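Local atomic coordinates of DUF1436 domain-containing protein (Neisseria meningitidis, PDB entry 2GKP), a protein that is of uncharacterised function but is probably an immunity protein that neutralises the toxin of a contact-dependent growth inhibition system. Residues I125-H130 with A141-L146. Numbering follows the deposited sequence.
With EDO (1,2-ethanediol), chain C.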
loop_
_atom_site.group_PDB
_atom_site.type_symbol
_atom_site.label_atom_id
_atom_site.label_comp_id
_atom_site.label_asym_id
_atom_site.label_seq_id
_atom_site.Cartn_x
_atom_site.Cartn_y
_atom_site.Cartn_z
ATOM N N ILE A 125 -1.866 3.583 -10.318
ATOM C CA ILE A 125 -2.478 2.606 -9.405
ATOM C C ILE A 125 -2.365 1.241 -10.085
ATOM O O ILE A 125 -2.992 1.012 -11.110
ATOM C CB ILE A 125 -3.943 2.968 -9.073
ATOM C CG1 ILE A 125 -4.070 4.439 -8.578
ATOM C CG2 ILE A 125 -4.522 1.999 -8.077
ATOM C CD1 ILE A 125 -5.551 4.969 -8.493
ATOM N N SER A 126 -1.538 0.367 -9.526
ATOM C CA SER A 126 -1.114 -0.843 -10.241
ATOM C C SER A 126 -1.604 -2.102 -9.559
ATOM O O SER A 126 -1.311 -2.323 -8.382
ATOM C CB SER A 126 0.405 -0.932 -10.275
ATOM O OG SER A 126 0.984 0.159 -10.987
ATOM N N PRO A 127 -2.316 -2.946 -10.305
ATOM C CA PRO A 127 -2.751 -4.244 -9.784
ATOM C C PRO A 127 -1.571 -5.222 -9.784
ATOM O O PRO A 127 -0.465 -4.867 -10.200
ATOM C CB PRO A 127 -3.823 -4.666 -10.793
ATOM C CG PRO A 127 -3.327 -4.046 -12.079
ATOM C CD PRO A 127 -2.748 -2.725 -11.697
ATOM N N SER A 128 -1.797 -6.450 -9.366
ATOM C CA SER A 128 -0.701 -7.432 -9.284
ATOM C C SER A 128 -1.260 -8.817 -9.374
ATOM O O SER A 128 -2.472 -9.019 -9.299
ATOM C CB SER A 128 0.063 -7.298 -7.966
ATOM O OG SER A 128 -0.751 -7.697 -6.877
ATOM N N ARG A 129 -0.340 -9.766 -9.532
ATOM C CA ARG A 129 -0.619 -11.200 -9.392
ATOM C C ARG A 129 -0.075 -11.700 -8.043
ATOM O O ARG A 129 1.105 -11.483 -7.692
ATOM C CB ARG A 129 0.061 -11.996 -10.549
ATOM C CG ARG A 129 0.205 -13.507 -10.292
ATOM C CD ARG A 129 -1.122 -14.283 -10.258
ATOM N NE ARG A 129 -0.776 -15.666 -10.001
ATOM C CZ ARG A 129 -1.513 -16.534 -9.306
ATOM N NH1 ARG A 129 -2.692 -16.206 -8.831
ATOM N NH2 ARG A 129 -1.039 -17.747 -9.077
ATOM N N HIS A 130 -0.926 -12.397 -7.306
ATOM C CA HIS A 130 -0.545 -13.031 -6.046
ATOM C C HIS A 130 0.205 -14.319 -6.375
ATOM O O HIS A 130 -0.324 -15.438 -6.308
ATOM C CB HIS A 130 -1.803 -13.304 -5.237
ATOM C CG HIS A 130 -1.520 -13.728 -3.840
ATOM N ND1 HIS A 130 -2.504 -14.235 -3.024
ATOM C CD2 HIS A 130 -0.392 -13.672 -3.086
ATOM C CE1 HIS A 130 -1.984 -14.505 -1.836
ATOM N NE2 HIS A 130 -0.703 -14.178 -1.850
ATOM N N ALA A 141 0.038 -4.228 -18.339
ATOM C CA ALA A 141 -0.796 -3.193 -18.979
ATOM C C ALA A 141 -2.186 -3.076 -18.346
ATOM O O ALA A 141 -3.172 -2.867 -19.046
ATOM C CB ALA A 141 -0.871 -3.473 -20.498
ATOM N N ASP A 142 -2.269 -3.231 -17.018
ATOM C CA ASP A 142 -3.549 -3.064 -16.334
ATOM C C ASP A 142 -3.632 -1.899 -15.342
ATOM O O ASP A 142 -4.565 -1.847 -14.544
ATOM C CB ASP A 142 -3.949 -4.356 -15.599
ATOM C CG ASP A 142 -4.792 -5.254 -16.428
ATOM O OD1 ASP A 142 -5.631 -4.735 -17.189
ATOM O OD2 ASP A 142 -4.624 -6.472 -16.281
ATOM N N ASP A 143 -2.713 -0.941 -15.411
ATOM C CA ASP A 143 -2.723 0.152 -14.426
ATOM C C ASP A 143 -3.932 1.054 -14.559
ATOM O O ASP A 143 -4.462 1.246 -15.655
ATOM C CB ASP A 143 -1.447 1.009 -14.550
ATOM C CG ASP A 143 -0.183 0.268 -14.199
ATOM O OD1 ASP A 143 -0.241 -0.791 -13.597
ATOM O OD2 ASP A 143 0.905 0.794 -14.515
ATOM N N VAL A 144 -4.368 1.630 -13.440
ATOM C CA VAL A 144 -5.385 2.695 -13.461
ATOM C C VAL A 144 -4.643 4.015 -13.219
ATOM O O VAL A 144 -3.962 4.169 -12.221
ATOM C CB VAL A 144 -6.442 2.466 -12.368
ATOM C CG1 VAL A 144 -7.377 3.605 -12.270
ATOM C CG2 VAL A 144 -7.199 1.154 -12.568
ATOM N N ILE A 145 -4.735 4.946 -14.170
ATOM C CA ILE A 145 -3.958 6.187 -14.121
ATOM C C ILE A 145 -4.950 7.324 -13.821
ATOM O O ILE A 145 -5.870 7.585 -14.618
ATOM C CB ILE A 145 -3.225 6.452 -15.495
ATOM C CG1 ILE A 145 -2.336 5.274 -15.894
ATOM C CG2 ILE A 145 -2.441 7.777 -15.462
ATOM C CD1 ILE A 145 -1.254 4.859 -14.909
ATOM N N LEU A 146 -4.767 7.989 -12.672
ATOM C CA LEU A 146 -5.569 9.142 -12.278
ATOM C C LEU A 146 -4.639 10.288 -11.890
ATOM O O LEU A 146 -3.448 10.274 -12.198
ATOM C CB LEU A 146 -6.504 8.786 -11.121
ATOM C CG LEU A 146 -7.570 7.730 -11.459
ATOM C CD1 LEU A 146 -8.320 7.319 -10.232
ATOM C CD2 LEU A 146 -8.539 8.231 -12.497
HETATM C C1 EDO C . 0.908 -4.106 -7.130
HETATM O O1 EDO C . 1.677 -3.867 -8.322
HETATM C C2 EDO C . 1.710 -5.025 -6.202
HETATM O O2 EDO C . 1.493 -4.822 -4.800
#
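The carbonyl oxygen of Ile-125 receives two donors of unequal strength from the chain beside it. The amide N of Val-144 lies 2.8 Å from Ile-125 O, in the carbonyl plane and with a nearly straight N-H...O bond (167°), while CA of Asp-143 adds a longer C-H...O contact of 3.4 Å to Ile-125 O. The return bond, from Ile-125 N to Val-144 O at 2.9 Å, is more bent (149° at the hydrogen), and together the two close an antiparallel hydrogen-bonded pair. Both side chains of this pair leave the same face of the sheet, where CB of Ile-125 and CB of Val-144 stand 4.2 Å apart and helix 152-164 covers them through Leu-161, Ala-162 and Leu-159. With CG1 beside its backbone N (chi1 -52°) and the chain then extended, Ile-125 carries CD1 along the strand pair to meet the CD1 methyl of Leu-146 obliquely, 4.0 Å away.

One residue further, the pairing changes from backbone to side chain. Ser-126 OG makes at most a weak hydrogen bond to Asp-143 OD1, 3.0 Å away. Next to it the ring of Pro-127, which has no amide hydrogen to offer, presents CG to Asp-142 CB at 3.6 Å, the two side chains crossing at about a right angle. Arg-165 NH1 hydrogen-bonds to the carbonyl oxygen of Asp-142, tying the 141-143 loop to the C-terminal end of the chain. An ethanediol, presumably a crystallisation additive, hydrogen-bonds through O1 to Pro-127 O. Strand 122-132 is interrupted here, pairing with 144-147 before the break and with 135-138 beyond it, within the helix-covered antiparallel sheet of what is probably a CDI immunity protein.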